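Local coordinates for protein GDSL-esterase (Pseudoalteromonas sp., PDB 3HP4) that hydrolyses carboxylic esters as a serine esterase of the GDSL (SGNH) family in a psychrotrophic bacterium, and possibly acts on lysophospholipids, at residues D30-E35 / E173-I178; L74-G79 / M109-P114; K86-N91 / S127-I132. One frame throughout, in Å; residues are numbered along the deposited sequence.

Contact 1: residues D30-E35 / E173-I178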
ATOM      1  N   ASP A  30      -2.010  17.383   0.706  1.00  6.96           N
ATOM      2  CA  ASP A  30      -2.684  18.694   0.811  1.00  7.80           C
ATOM      3  C   ASP A  30      -3.225  18.847   2.220  1.00  8.03           C
ATOM      4  O   ASP A  30      -3.175  19.925   2.813  1.00  8.62           O
ATOM      5  CB  ASP A  30      -3.850  18.823  -0.176  1.00  8.18           C
ATOM      6  CG  ASP A  30      -3.428  18.855  -1.637  1.00 13.73           C
ATOM      7  OD1 ASP A  30      -2.256  19.162  -1.958  1.00 14.12           O
ATOM      8  OD2 ASP A  30      -4.320  18.633  -2.495  1.00 14.20           O
ATOM      9  N   LYS A  31      -3.804  17.779   2.765  1.00  8.47           N
ATOM     10  CA  LYS A  31      -4.379  17.806   4.114  1.00  8.16           C
ATOM     11  C   LYS A  31      -3.302  18.046   5.145  1.00  9.32           C
ATOM     12  O   LYS A  31      -3.427  18.914   6.013  1.00  9.75           O
ATOM     13  CB  LYS A  31      -5.165  16.521   4.414  1.00  8.68           C
ATOM     14  CG  LYS A  31      -5.749  16.427   5.815  1.00 10.47           C
ATOM     15  CD  LYS A  31      -6.572  15.149   5.955  1.00 11.86           C
ATOM     16  CE  LYS A  31      -7.181  14.999   7.359  1.00 13.14           C
ATOM     17  NZ  LYS A  31      -8.226  16.033   7.606  1.00 12.51           N
ATOM     18  N   TYR A  32      -2.190  17.337   5.040  1.00  7.81           N
ATOM     19  CA  TYR A  32      -1.061  17.567   5.931  1.00  9.06           C
ATOM     20  C   TYR A  32      -0.587  19.025   5.852  1.00  9.14           C
ATOM     21  O   TYR A  32      -0.293  19.621   6.896  1.00 10.30           O
ATOM     22  CB  TYR A  32       0.104  16.625   5.602  1.00  8.10           C
ATOM     23  CG  TYR A  32      -0.152  15.162   5.970  1.00  6.79           C
ATOM     24  CD1 TYR A  32      -0.836  14.808   7.148  1.00  7.34           C
ATOM     25  CD2 TYR A  32       0.322  14.168   5.172  1.00  6.48           C
ATOM     26  CE1 TYR A  32      -1.029  13.462   7.481  1.00  7.52           C
ATOM     27  CE2 TYR A  32       0.117  12.817   5.517  1.00  7.64           C
ATOM     28  CZ  TYR A  32      -0.523  12.500   6.670  1.00  6.02           C
ATOM     29  OH  TYR A  32      -0.695  11.149   6.956  1.00  8.02           O
ATOM     30  N   ASP A  33      -0.440  19.525   4.633  1.00  8.60           N
ATOM     31  CA  ASP A  33       0.064  20.916   4.396  1.00  9.36           C
ATOM     32  C   ASP A  33      -0.872  21.907   5.048  1.00 10.59           C
ATOM     33  O   ASP A  33      -0.413  22.990   5.449  1.00 13.88           O
ATOM     34  CB  ASP A  33       0.122  21.200   2.892  1.00 11.06           C
ATOM     35  CG  ASP A  33       1.212  20.435   2.155  1.00 12.29           C
ATOM     36  OD1 ASP A  33       2.074  19.730   2.765  1.00 13.56           O
ATOM     37  OD2 ASP A  33       1.187  20.474   0.884  1.00 15.80           O
ATOM     38  N   ALA A  34      -2.163  21.614   5.160  1.00 10.21           N
ATOM     39  CA  ALA A  34      -3.125  22.611   5.669  1.00 10.70           C
ATOM     40  C   ALA A  34      -3.316  22.477   7.187  1.00 10.77           C
ATOM     41  O   ALA A  34      -3.982  23.308   7.820  1.00 12.07           O
ATOM     42  CB  ALA A  34      -4.436  22.419   4.970  1.00 12.50           C
ATOM     43  N   GLU A  35      -2.707  21.451   7.779  1.00  9.56           N
ATOM     44  CA  GLU A  35      -2.869  21.207   9.180  1.00  9.96           C
ATOM     45  C   GLU A  35      -1.581  21.185   9.997  1.00 10.02           C
ATOM     46  O   GLU A  35      -1.499  20.527  11.029  1.00 13.85           O
ATOM     47  CB  GLU A  35      -3.661  19.915   9.366  1.00 10.44           C
ATOM     48  CG  GLU A  35      -4.971  19.933   8.595  1.00 17.18           C
ATOM     49  CD  GLU A  35      -5.801  18.652   8.708  1.00 19.48           C
ATOM     50  OE1 GLU A  35      -5.333  17.655   9.348  1.00 19.39           O
ATOM     51  OE2 GLU A  35      -6.920  18.657   8.132  1.00 20.08           O
ATOM     52  N   GLU A 173      -9.193   7.646   5.246  0.50  6.79           N
ATOM     53  CA  GLU A 173      -8.814   6.386   5.885  0.50  7.13           C
ATOM     54  C   GLU A 173      -7.308   6.271   6.075  0.50  6.82           C
ATOM     55  O   GLU A 173      -6.806   5.680   7.027  0.50  6.27           O
ATOM     56  CB  GLU A 173      -9.310   5.165   5.074  0.50  7.65           C
ATOM     57  CG  GLU A 173     -10.797   5.026   5.025  0.50  8.91           C
ATOM     58  CD  GLU A 173     -11.248   3.801   4.255  0.50  8.75           C
ATOM     59  OE1 GLU A 173     -10.681   2.684   4.516  0.50  6.87           O
ATOM     60  OE2 GLU A 173     -12.182   3.997   3.407  0.50  7.87           O
ATOM     61  N   MET A 174      -6.560   6.813   5.118  1.00  6.25           N
ATOM     62  CA  MET A 174      -5.119   6.749   5.233  1.00  6.19           C
ATOM     63  C   MET A 174      -4.577   7.756   6.244  1.00  4.97           C
ATOM     64  O   MET A 174      -3.609   7.453   6.938  1.00  6.13           O
ATOM     65  CB  MET A 174      -4.452   6.874   3.864  1.00  6.77           C
ATOM     66  CG  MET A 174      -4.679   5.628   2.987  1.00  6.64           C
ATOM     67  SD  MET A 174      -4.202   4.100   3.842  1.00  9.31           S
ATOM     68  CE  MET A 174      -2.476   4.391   3.874  1.00 13.78           C
ATOM     69  N   TYR A 175      -5.217   8.921   6.343  1.00  5.48           N
ATOM     70  CA  TYR A 175      -4.838   9.850   7.415  1.00  5.77           C
ATOM     71  C   TYR A 175      -4.947   9.148   8.762  1.00  5.43           C
ATOM     72  O   TYR A 175      -4.079   9.232   9.609  1.00  5.15           O
ATOM     73  CB  TYR A 175      -5.774  11.064   7.355  1.00  6.36           C
ATOM     74  CG  TYR A 175      -5.498  12.030   8.461  1.00  5.65           C
ATOM     75  CD1 TYR A 175      -4.478  12.991   8.343  1.00  6.43           C
ATOM     76  CD2 TYR A 175      -6.233  11.991   9.625  1.00  6.51           C
ATOM     77  CE1 TYR A 175      -4.210  13.900   9.387  1.00  7.32           C
ATOM     78  CE2 TYR A 175      -5.963  12.872  10.672  1.00  8.59           C
ATOM     79  CZ  TYR A 175      -4.969  13.813  10.522  1.00  6.21           C
ATOM     80  OH  TYR A 175      -4.729  14.703  11.573  1.00  9.92           O
ATOM     81  N   ASP A 176      -6.071   8.435   8.956  1.00  5.66           N
ATOM     82  CA  ASP A 176      -6.300   7.789  10.236  0.50  6.17           C
ATOM     83  C   ASP A 176      -5.349   6.611  10.447  1.00  5.42           C
ATOM     84  O   ASP A 176      -4.780   6.459  11.523  1.00  6.14           O
ATOM     85  CB  ASP A 176      -7.736   7.280  10.280  0.50  6.15           C
ATOM     86  CG  ASP A 176      -8.776   8.391  10.353  0.50  8.19           C
ATOM     87  OD1 ASP A 176      -8.469   9.560  10.633  0.50  8.32           O
ATOM     88  OD2 ASP A 176      -9.980   8.078  10.134  0.50 10.61           O
ATOM     89  N   SER A 177      -5.133   5.797   9.399  1.00  6.29           N
ATOM     90  CA  SER A 177      -4.192   4.655   9.550  1.00  7.08           C
ATOM     91  C   SER A 177      -2.763   5.088   9.819  1.00  6.16           C
ATOM     92  O   SER A 177      -2.034   4.578  10.651  1.00  7.50           O
ATOM     93  CB  SER A 177      -4.147   3.747   8.311  1.00  8.43           C
ATOM     94  OG  SER A 177      -5.302   2.877   8.398  1.00 11.20           O
ATOM     95  N   ILE A 178      -2.312   6.178   9.125  1.00  6.01           N
ATOM     96  CA  ILE A 178      -0.958   6.692   9.321  1.00  5.72           C
ATOM     97  C   ILE A 178      -0.826   7.289  10.709  1.00  6.22           C
ATOM     98  O   ILE A 178       0.175   7.066  11.398  1.00  7.03           O
ATOM     99  CB  ILE A 178      -0.565   7.658   8.200  1.00  5.21           C
ATOM    100  CG1 ILE A 178      -0.355   6.829   6.931  1.00  5.99           C
ATOM    101  CG2 ILE A 178       0.726   8.428   8.581  1.00  6.04           C
ATOM    102  CD1 ILE A 178      -0.227   7.672   5.689  1.00  8.68           C
TER
HETATM  103  O   HOH W   1      -1.750  10.866   9.439  1.00  6.83           O
HETATM  104  O   HOH W   2      -2.936  16.711  10.492  1.00 29.21           O
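Tyr175 projects from helix 166-183 against the end of helix 24-34, where Lys31 lies over one face of its ring and Tyr32 meets its rim. Lys31 CE stands 3.6 Å from the centroid of the Tyr175 ring, a CH-pi contact. The chain bends at its last torsion (chi4 68°), which puts NZ almost on the ring normal, 4.7 Å from the centroid of the Tyr175 ring, in a cation-pi interaction. Lys31 NZ also makes a salt bridge with Glu35, its hydrogen bond to OE2 3.0 Å long and on that oxygen's syn lone pair. Tyr32 and Tyr175 do not stack: the rings meet rim to rim with planes 41° apart, and Tyr32 CE1 is 3.6 Å from Tyr175 CD1. Farther along, Tyr32 OH reaches Ile178 CG2 at 3.5 Å. Within the fold, Tyr32 also packs on Ile39 and Leu41, and Ile178 on Leu71, so both helices rest on the central sheet. An alanine in place of Tyr175 would probably leave Lys31 without its aromatic partner and open a gap beside the Tyr32 ring. One water joins Tyr32 OH to Tyr175 O; another joins Tyr175 OH to Glu35 OE1. Ring and cation contacts thus hold the helices directly, while hydrogen bonding between them runs through water.

Contact 2: residues L74-G79 / M109-P114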
ATOM      1  N   LEU A  74       1.175  -3.620  -1.588  1.00  6.43           N
ATOM      2  CA  LEU A  74       1.508  -4.497  -2.704  1.00  6.04           C
ATOM      3  C   LEU A  74       0.989  -5.876  -2.465  1.00  5.65           C
ATOM      4  O   LEU A  74       0.810  -6.345  -1.332  1.00  6.27           O
ATOM      5  CB  LEU A  74       3.025  -4.596  -2.878  1.00  7.51           C
ATOM      6  CG  LEU A  74       3.705  -3.318  -3.361  1.00  6.71           C
ATOM      7  CD1 LEU A  74       5.230  -3.519  -3.320  1.00 10.17           C
ATOM      8  CD2 LEU A  74       3.287  -2.932  -4.793  1.00  8.83           C
ATOM      9  N   GLY A  75       0.774  -6.562  -3.568  1.00  6.17           N
ATOM     10  CA  GLY A  75       0.396  -7.985  -3.561  1.00  6.21           C
ATOM     11  C   GLY A  75      -0.876  -8.190  -4.322  1.00  6.30           C
ATOM     12  O   GLY A  75      -1.100  -9.306  -4.814  1.00  6.46           O
ATOM     13  N   ALA A  76      -1.743  -7.188  -4.498  1.00  6.16           N
ATOM     14  CA  ALA A  76      -2.978  -7.400  -5.244  1.00  7.36           C
ATOM     15  C   ALA A  76      -2.667  -7.949  -6.613  1.00  7.85           C
ATOM     16  O   ALA A  76      -3.404  -8.824  -7.115  1.00  8.01           O
ATOM     17  CB  ALA A  76      -3.790  -6.059  -5.372  1.00  8.83           C
ATOM     18  N   ASN A  77      -1.653  -7.447  -7.308  1.00  6.37           N
ATOM     19  CA  ASN A  77      -1.363  -7.960  -8.653  1.00  7.62           C
ATOM     20  C   ASN A  77      -0.900  -9.392  -8.615  1.00  7.57           C
ATOM     21  O   ASN A  77      -1.324 -10.180  -9.482  1.00  8.60           O
ATOM     22  CB  ASN A  77      -0.451  -6.994  -9.409  1.00  7.60           C
ATOM     23  CG  ASN A  77      -1.185  -5.709  -9.721  1.00  8.44           C
ATOM     24  OD1 ASN A  77      -2.334  -5.730 -10.200  1.00 10.67           O
ATOM     25  ND2 ASN A  77      -0.547  -4.612  -9.438  1.00  7.13           N
ATOM     26  N   ASP A  78      -0.103  -9.761  -7.635  1.00  5.82           N
ATOM     27  CA  ASP A  78       0.291 -11.164  -7.499  0.50  7.20           C
ATOM     28  C   ASP A  78      -0.960 -12.050  -7.315  1.00  5.79           C
ATOM     29  O   ASP A  78      -1.102 -13.088  -7.961  1.00  6.38           O
ATOM     30  CB  ASP A  78       1.210 -11.334  -6.312  0.50  7.82           C
ATOM     31  CG  ASP A  78       2.634 -10.971  -6.610  0.50 13.69           C
ATOM     32  OD1 ASP A  78       3.079 -10.874  -7.776  0.50 13.89           O
ATOM     33  OD2 ASP A  78       3.351 -10.842  -5.617  0.50 18.11           O
ATOM     34  N   GLY A  79      -1.867 -11.637  -6.440  1.00  6.06           N
ATOM     35  CA  GLY A  79      -3.066 -12.445  -6.147  1.00  6.42           C
ATOM     36  C   GLY A  79      -4.041 -12.479  -7.286  1.00  6.19           C
ATOM     37  O   GLY A  79      -4.656 -13.515  -7.553  1.00  6.44           O
ATOM     38  N   MET A 109       0.296  -3.008   4.286  1.00  5.83           N
ATOM     39  CA  MET A 109      -1.171  -3.038   4.200  1.00  6.06           C
ATOM     40  C   MET A 109      -1.675  -4.436   3.902  1.00  5.95           C
ATOM     41  O   MET A 109      -1.189  -5.110   2.966  1.00  7.37           O
ATOM     42  CB  MET A 109      -1.633  -2.077   3.111  1.00  7.24           C
ATOM     43  CG  MET A 109      -3.156  -1.893   3.126  1.00  6.29           C
ATOM     44  SD  MET A 109      -3.698  -0.541   2.091  1.00  7.70           S
ATOM     45  CE  MET A 109      -3.103   0.818   3.102  1.00 10.98           C
ATOM     46  N   GLU A 110      -2.637  -4.896   4.663  1.00  5.98           N
ATOM     47  CA  GLU A 110      -3.420  -6.126   4.406  0.70  6.18           C
ATOM     48  C   GLU A 110      -4.097  -5.958   3.036  1.00  6.74           C
ATOM     49  O   GLU A 110      -4.660  -4.861   2.799  1.00  7.72           O
ATOM     50  CB  GLU A 110      -4.442  -6.328   5.560  0.70  4.78           C
ATOM     51  CG  GLU A 110      -5.008  -7.719   5.550  0.70 10.14           C
ATOM     52  CD  GLU A 110      -5.751  -7.965   6.774  0.70  9.15           C
ATOM     53  OE1 GLU A 110      -6.497  -6.987   7.208  0.70 14.30           O
ATOM     54  OE2 GLU A 110      -5.551  -9.041   7.315  0.70 16.38           O
ATOM     55  N   ILE A 111      -4.097  -6.946   2.173  1.00  6.00           N
ATOM     56  CA  ILE A 111      -4.764  -6.848   0.857  1.00  5.83           C
ATOM     57  C   ILE A 111      -5.786  -7.971   0.799  1.00  6.07           C
ATOM     58  O   ILE A 111      -5.536  -9.076   1.337  1.00  6.63           O
ATOM     59  CB  ILE A 111      -3.761  -6.970  -0.270  1.00  5.70           C
ATOM     60  CG1 ILE A 111      -2.574  -6.031  -0.150  1.00  7.48           C
ATOM     61  CG2 ILE A 111      -4.455  -6.764  -1.642  1.00  6.98           C
ATOM     62  CD1 ILE A 111      -2.912  -4.474  -0.203  1.00  8.33           C
ATOM     63  N   TYR A 112      -6.949  -7.713   0.191  1.00  5.74           N
ATOM     64  CA  TYR A 112      -7.984  -8.706  -0.085  1.00  6.49           C
ATOM     65  C   TYR A 112      -8.209  -8.750  -1.576  1.00  8.06           C
ATOM     66  O   TYR A 112      -8.045  -7.737  -2.259  1.00  8.59           O
ATOM     67  CB  TYR A 112      -9.327  -8.316   0.610  1.00  7.93           C
ATOM     68  CG  TYR A 112      -9.292  -8.433   2.145  1.00  7.86           C
ATOM     69  CD1 TYR A 112     -10.025  -9.408   2.842  1.00 11.08           C
ATOM     70  CD2 TYR A 112      -8.571  -7.549   2.898  1.00  9.44           C
ATOM     71  CE1 TYR A 112      -9.927  -9.427   4.253  1.00 13.69           C
ATOM     72  CE2 TYR A 112      -8.533  -7.600   4.294  1.00 10.97           C
ATOM     73  CZ  TYR A 112      -9.189  -8.531   4.907  1.00 13.96           C
ATOM     74  OH  TYR A 112      -9.029  -8.521   6.358  1.00 16.77           O
ATOM     75  N   ILE A 113      -8.492  -9.960  -2.048  1.00  7.41           N
ATOM     76  CA  ILE A 113      -8.739 -10.187  -3.494  1.00  9.17           C
ATOM     77  C   ILE A 113     -10.004 -10.974  -3.672  1.00  8.64           C
ATOM     78  O   ILE A 113     -10.349 -11.802  -2.838  1.00  8.88           O
ATOM     79  CB  ILE A 113      -7.545 -10.956  -4.170  1.00  7.94           C
ATOM     80  CG1 ILE A 113      -7.234 -12.250  -3.400  1.00  9.66           C
ATOM     81  CG2 ILE A 113      -6.369  -9.998  -4.357  1.00 10.85           C
ATOM     82  CD1 ILE A 113      -6.277 -13.271  -4.092  1.00 13.55           C
ATOM     83  N   PRO A 114     -10.633 -10.807  -4.847  1.00  9.74           N
ATOM     84  CA  PRO A 114     -11.790 -11.688  -5.149  1.00  8.52           C
ATOM     85  C   PRO A 114     -11.369 -13.135  -5.324  1.00  8.96           C
ATOM     86  O   PRO A 114     -10.198 -13.416  -5.619  1.00  7.35           O
ATOM     87  CB  PRO A 114     -12.336 -11.147  -6.465  1.00 10.21           C
ATOM     88  CG  PRO A 114     -11.145 -10.490  -7.094  1.00 13.30           C
ATOM     89  CD  PRO A 114     -10.260  -9.940  -5.964  1.00  9.72           C
TER
HETATM   90  O   HOH W   3       0.820  -4.807   1.061  1.00  7.16           O
HETATM   91  O   HOH W   4      -7.757 -13.175  -7.518  1.00 13.95           O
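The Gly-x-Asn-Asp motif of the SGNH hydrolases, here Gly75 to Asp78, begins just past strand 69-73, and its backing is the loop after strand 105-109: Ile111 and Ile113 pack against Leu74, Ala76 and Gly79. Ile111 spreads its two branches over the turn into helix 76-80. Its CG1 lies 3.6 Å from Leu74 O, while CG2, placed anti to the backbone N, meets Ala76 CB at 3.9 Å. Two residues on, Ile113 carries CG1 between its own backbone N and carbonyl carbon (chi1 53°), and this sends CD1 to the backbone of Gly79, 3.8 Å from Gly79 O. A CB at Gly79 would probably come too close to that methyl. Gly75, at the N-cap position of the helix, has backbone angles at which a CB would press on the preceding carbonyl oxygen.

Waters bridge the two ends of the interface. Where the neighbouring strands part, one accepts from Leu74 N at 2.9 Å and stands 2.8 Å from Met109 O. The other donates to Gly79 O and to Pro114 O. The loop is also tied to helix 119-136, with Ile111 O bonded to Thr126 OG1 and Ile113 O to Ser122 OG.

The side chain of Asn77 points away from this packing, and its ND2 donates to phosphonate oxygen O1P of the modified serine at position 11, as an oxyanion-hole asparagine would. Asn77 thus faces the inhibited serine, while Leu74 O, the Ala76 methyl and the Gly79 backbone meet the two isoleucines; the direct contact is wholly van der Waals, and the polar links across it run through water.

Contact 3: residues K86-N91 / S127-I132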
ATOM      1  N   LYS A  86       3.348 -18.324  -1.235  1.00  6.19           N
ATOM      2  CA  LYS A  86       4.636 -18.500  -0.581  1.00  7.36           C
ATOM      3  C   LYS A  86       5.708 -17.626  -1.190  1.00  6.82           C
ATOM      4  O   LYS A  86       6.530 -16.996  -0.439  1.00  8.09           O
ATOM      5  CB  LYS A  86       5.045 -19.983  -0.625  1.00  9.43           C
ATOM      6  CG  LYS A  86       6.400 -20.289   0.001  1.00 15.11           C
ATOM      7  CD  LYS A  86       6.741 -21.802  -0.131  1.00 20.11           C
ATOM      8  CE  LYS A  86       8.056 -22.167   0.562  1.00 24.53           C
ATOM      9  NZ  LYS A  86       8.435 -23.615   0.372  1.00 29.44           N
ATOM     10  N   LYS A  87       5.734 -17.467  -2.510  1.00  6.87           N
ATOM     11  CA  LYS A  87       6.707 -16.635  -3.155  1.00  7.58           C
ATOM     12  C   LYS A  87       6.398 -15.180  -2.890  1.00  6.77           C
ATOM     13  O   LYS A  87       7.314 -14.391  -2.629  1.00  6.85           O
ATOM     14  CB  LYS A  87       6.746 -16.930  -4.675  1.00 10.33           C
ATOM     15  CG  LYS A  87       7.827 -16.100  -5.361  1.00 15.35           C
ATOM     16  CD  LYS A  87       9.239 -16.407  -4.799  1.00 20.90           C
ATOM     17  CE  LYS A  87      10.314 -15.495  -5.405  1.00 23.09           C
ATOM     18  NZ  LYS A  87      11.682 -15.834  -4.896  1.00 29.09           N
ATOM     19  N   MET A  88       5.127 -14.772  -2.975  1.00  7.15           N
ATOM     20  CA  MET A  88       4.768 -13.390  -2.610  1.00  6.35           C
ATOM     21  C   MET A  88       5.222 -13.108  -1.182  1.00  6.01           C
ATOM     22  O   MET A  88       5.761 -12.013  -0.928  1.00  6.09           O
ATOM     23  CB  MET A  88       3.250 -13.225  -2.721  1.00  6.61           C
ATOM     24  CG  MET A  88       2.833 -11.788  -2.399  1.00  7.08           C
ATOM     25  SD  MET A  88       1.043 -11.554  -2.295  1.00  7.76           S
ATOM     26  CE  MET A  88       0.680 -12.305  -0.725  1.00  8.08           C
ATOM     27  N   GLN A  89       5.022 -14.031  -0.257  1.00  6.51           N
ATOM     28  CA  GLN A  89       5.420 -13.827   1.123  1.00  7.22           C
ATOM     29  C   GLN A  89       6.925 -13.662   1.239  1.00  6.99           C
ATOM     30  O   GLN A  89       7.417 -12.779   1.961  1.00  7.63           O
ATOM     31  CB  GLN A  89       4.882 -15.004   1.936  1.00 10.46           C
ATOM     32  CG  GLN A  89       5.024 -14.831   3.404  1.00 12.05           C
ATOM     33  CD  GLN A  89       4.195 -15.812   4.190  1.00 13.89           C
ATOM     34  OE1 GLN A  89       3.229 -16.374   3.672  1.00 18.05           O
ATOM     35  NE2 GLN A  89       4.584 -16.024   5.423  1.00 20.26           N
ATOM     36  N   THR A  90       7.705 -14.464   0.531  1.00  7.65           N
ATOM     37  CA  THR A  90       9.158 -14.310   0.504  1.00  8.50           C
ATOM     38  C   THR A  90       9.528 -12.926   0.003  1.00  6.76           C
ATOM     39  O   THR A  90      10.396 -12.233   0.573  1.00  7.85           O
ATOM     40  CB  THR A  90       9.767 -15.418  -0.388  1.00  8.54           C
ATOM     41  OG1 THR A  90       9.491 -16.660   0.267  1.00 13.53           O
ATOM     42  CG2 THR A  90      11.275 -15.231  -0.576  1.00 13.00           C
ATOM     43  N   ASN A  91       8.912 -12.489  -1.083  1.00  5.93           N
ATOM     44  CA  ASN A  91       9.215 -11.207  -1.659  1.00  6.88           C
ATOM     45  C   ASN A  91       8.860 -10.067  -0.723  1.00  6.45           C
ATOM     46  O   ASN A  91       9.685  -9.151  -0.530  1.00  6.84           O
ATOM     47  CB  ASN A  91       8.459 -10.958  -2.984  1.00  7.42           C
ATOM     48  CG  ASN A  91       8.908 -11.815  -4.119  1.00  8.83           C
ATOM     49  OD1 ASN A  91       9.998 -12.387  -4.105  1.00 10.32           O
ATOM     50  ND2 ASN A  91       8.034 -11.949  -5.062  1.00  9.20           N
ATOM     51  N   SER A 127      -4.122 -13.893   4.647  1.00  5.24           N
ATOM     52  CA  SER A 127      -3.474 -14.257   5.881  1.00  5.23           C
ATOM     53  C   SER A 127      -1.973 -14.135   5.797  1.00  6.16           C
ATOM     54  O   SER A 127      -1.286 -13.951   6.845  1.00  6.81           O
ATOM     55  CB  SER A 127      -3.955 -15.616   6.356  1.00  6.53           C
ATOM     56  OG  SER A 127      -3.488 -16.622   5.477  1.00  8.09           O
ATOM     57  N   SER A 128      -1.395 -14.175   4.599  1.00  5.89           N
ATOM     58  CA  SER A 128       0.042 -14.069   4.534  0.50  5.58           C
ATOM     59  C   SER A 128       0.524 -12.705   5.062  1.00  5.57           C
ATOM     60  O   SER A 128       1.641 -12.640   5.593  1.00  6.48           O
ATOM     61  CB  SER A 128       0.564 -14.301   3.099  0.50  6.61           C
ATOM     62  OG  SER A 128       0.261 -13.188   2.269  0.50  5.19           O
ATOM     63  N   PHE A 129      -0.261 -11.644   4.956  1.00  6.06           N
ATOM     64  CA  PHE A 129       0.193 -10.342   5.453  1.00  5.24           C
ATOM     65  C   PHE A 129       0.323 -10.381   6.979  1.00  6.38           C
ATOM     66  O   PHE A 129       1.304  -9.837   7.516  1.00  5.83           O
ATOM     67  CB  PHE A 129      -0.754  -9.224   5.008  1.00  6.38           C
ATOM     68  CG  PHE A 129      -0.827  -9.073   3.505  1.00  5.20           C
ATOM     69  CD1 PHE A 129       0.155  -8.364   2.810  1.00  6.05           C
ATOM     70  CD2 PHE A 129      -1.760  -9.764   2.773  1.00  5.41           C
ATOM     71  CE1 PHE A 129       0.124  -8.307   1.434  1.00  6.52           C
ATOM     72  CE2 PHE A 129      -1.745  -9.730   1.385  1.00  6.49           C
ATOM     73  CZ  PHE A 129      -0.794  -9.012   0.725  1.00  6.39           C
ATOM     74  N   THR A 130      -0.598 -11.055   7.658  1.00  6.32           N
ATOM     75  CA  THR A 130      -0.492 -11.199   9.124  1.00  6.49           C
ATOM     76  C   THR A 130       0.781 -12.004   9.439  1.00  5.93           C
ATOM     77  O   THR A 130       1.525 -11.665  10.373  1.00  6.43           O
ATOM     78  CB  THR A 130      -1.654 -11.919   9.650  1.00  7.16           C
ATOM     79  OG1 THR A 130      -2.821 -11.119   9.316  1.00 13.13           O
ATOM     80  CG2 THR A 130      -1.604 -12.072  11.158  1.00  8.49           C
ATOM     81  N   GLN A 131       1.054 -13.071   8.720  1.00  5.60           N
ATOM     82  CA  GLN A 131       2.264 -13.864   8.976  1.00  6.07           C
ATOM     83  C   GLN A 131       3.544 -13.080   8.755  1.00  5.90           C
ATOM     84  O   GLN A 131       4.479 -13.171   9.568  1.00  6.04           O
ATOM     85  CB  GLN A 131       2.233 -15.107   8.069  1.00  6.81           C
ATOM     86  CG  GLN A 131       1.074 -16.057   8.428  1.00  7.82           C
ATOM     87  CD  GLN A 131       0.763 -16.988   7.338  1.00 13.98           C
ATOM     88  OE1 GLN A 131       1.687 -17.554   6.758  1.00 20.12           O
ATOM     89  NE2 GLN A 131      -0.520 -17.211   7.097  1.00 14.65           N
ATOM     90  N   ILE A 132       3.586 -12.208   7.735  1.00  5.69           N
ATOM     91  CA  ILE A 132       4.786 -11.383   7.514  1.00  6.37           C
ATOM     92  C   ILE A 132       4.915 -10.435   8.653  1.00  5.89           C
ATOM     93  O   ILE A 132       6.063 -10.211   9.151  1.00  6.46           O
ATOM     94  CB  ILE A 132       4.628 -10.619   6.205  1.00  6.07           C
ATOM     95  CG1 ILE A 132       4.624 -11.573   5.017  1.00  7.99           C
ATOM     96  CG2 ILE A 132       5.733  -9.571   6.035  1.00  8.61           C
ATOM     97  CD1 ILE A 132       3.971 -10.982   3.765  1.00 10.69           C
TER
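Gln89 of helix 85-101 reaches over to Ser128, Gln131 and Ile132 of helix 119-136, two neighbouring helices of the alpha/beta/alpha sandwich that SGNH hydrolases adopt. The segments cross at -36° with their axes 10.2 Å apart. From CB, the Gln89 chain leaves with CG anti to the backbone N (chi1 -171°) and stays extended, which brings the end of a side chain that leaves the flank of its helix across to the neighbouring helix. Its CG lies 3.7 Å from Ile132 CG1, the two side chains sliding past each other in opposite directions. CD comes next, near both Gln131 OE1 and Ser128 CB. At the end the amide divides its contacts: OE1 touches Ser128 CB at 3.4 Å, and NE2 lies 3.5 Å from Gln131 OE1 and close to Gln131 CB. The two amide planes are turned 70° apart, and no hydrogen bond crosses the interface, so this outer part rests on van der Waals contact.

Deeper in, Ile132 and Phe129 also pack on Leu92 and on Leu108 of strand 105-109, so the interface closes down onto the sheet. In the conformer given, the Ser128 hydroxyl bonds within its own helix, to Phe125 O. Met88 fills the buried side: its SD makes an oblique Met-aromatic contact, 5.4 Å from the centroid of the Phe129 ring. The bend at its thioether then carries the terminal methyl to the ring, with Met88 CE 3.9 Å from Phe129 CZ.

The three contacts are spread round a five-stranded parallel sheet of order 2-1-3-4-5. Contact 1 joins helices near the two ends of the chain and so spans the other two in sequence; its centre lies about 23 Å from that of contact 2 and 28 Å from that of contact 3, across the centre of the molecule. Contacts 2 and 3 interleave along the chain, with centres about 11 Å apart. They touch directly: Phe129 CZ packs 3.6 Å from Ile111 CG1, and Met88 lies against Asp78. Contacts 1 and 2 meet through Met174 and Met109. The active-site motif is thus backed by helices 85-101 and 119-136, with the first and last helices of the chain farther off.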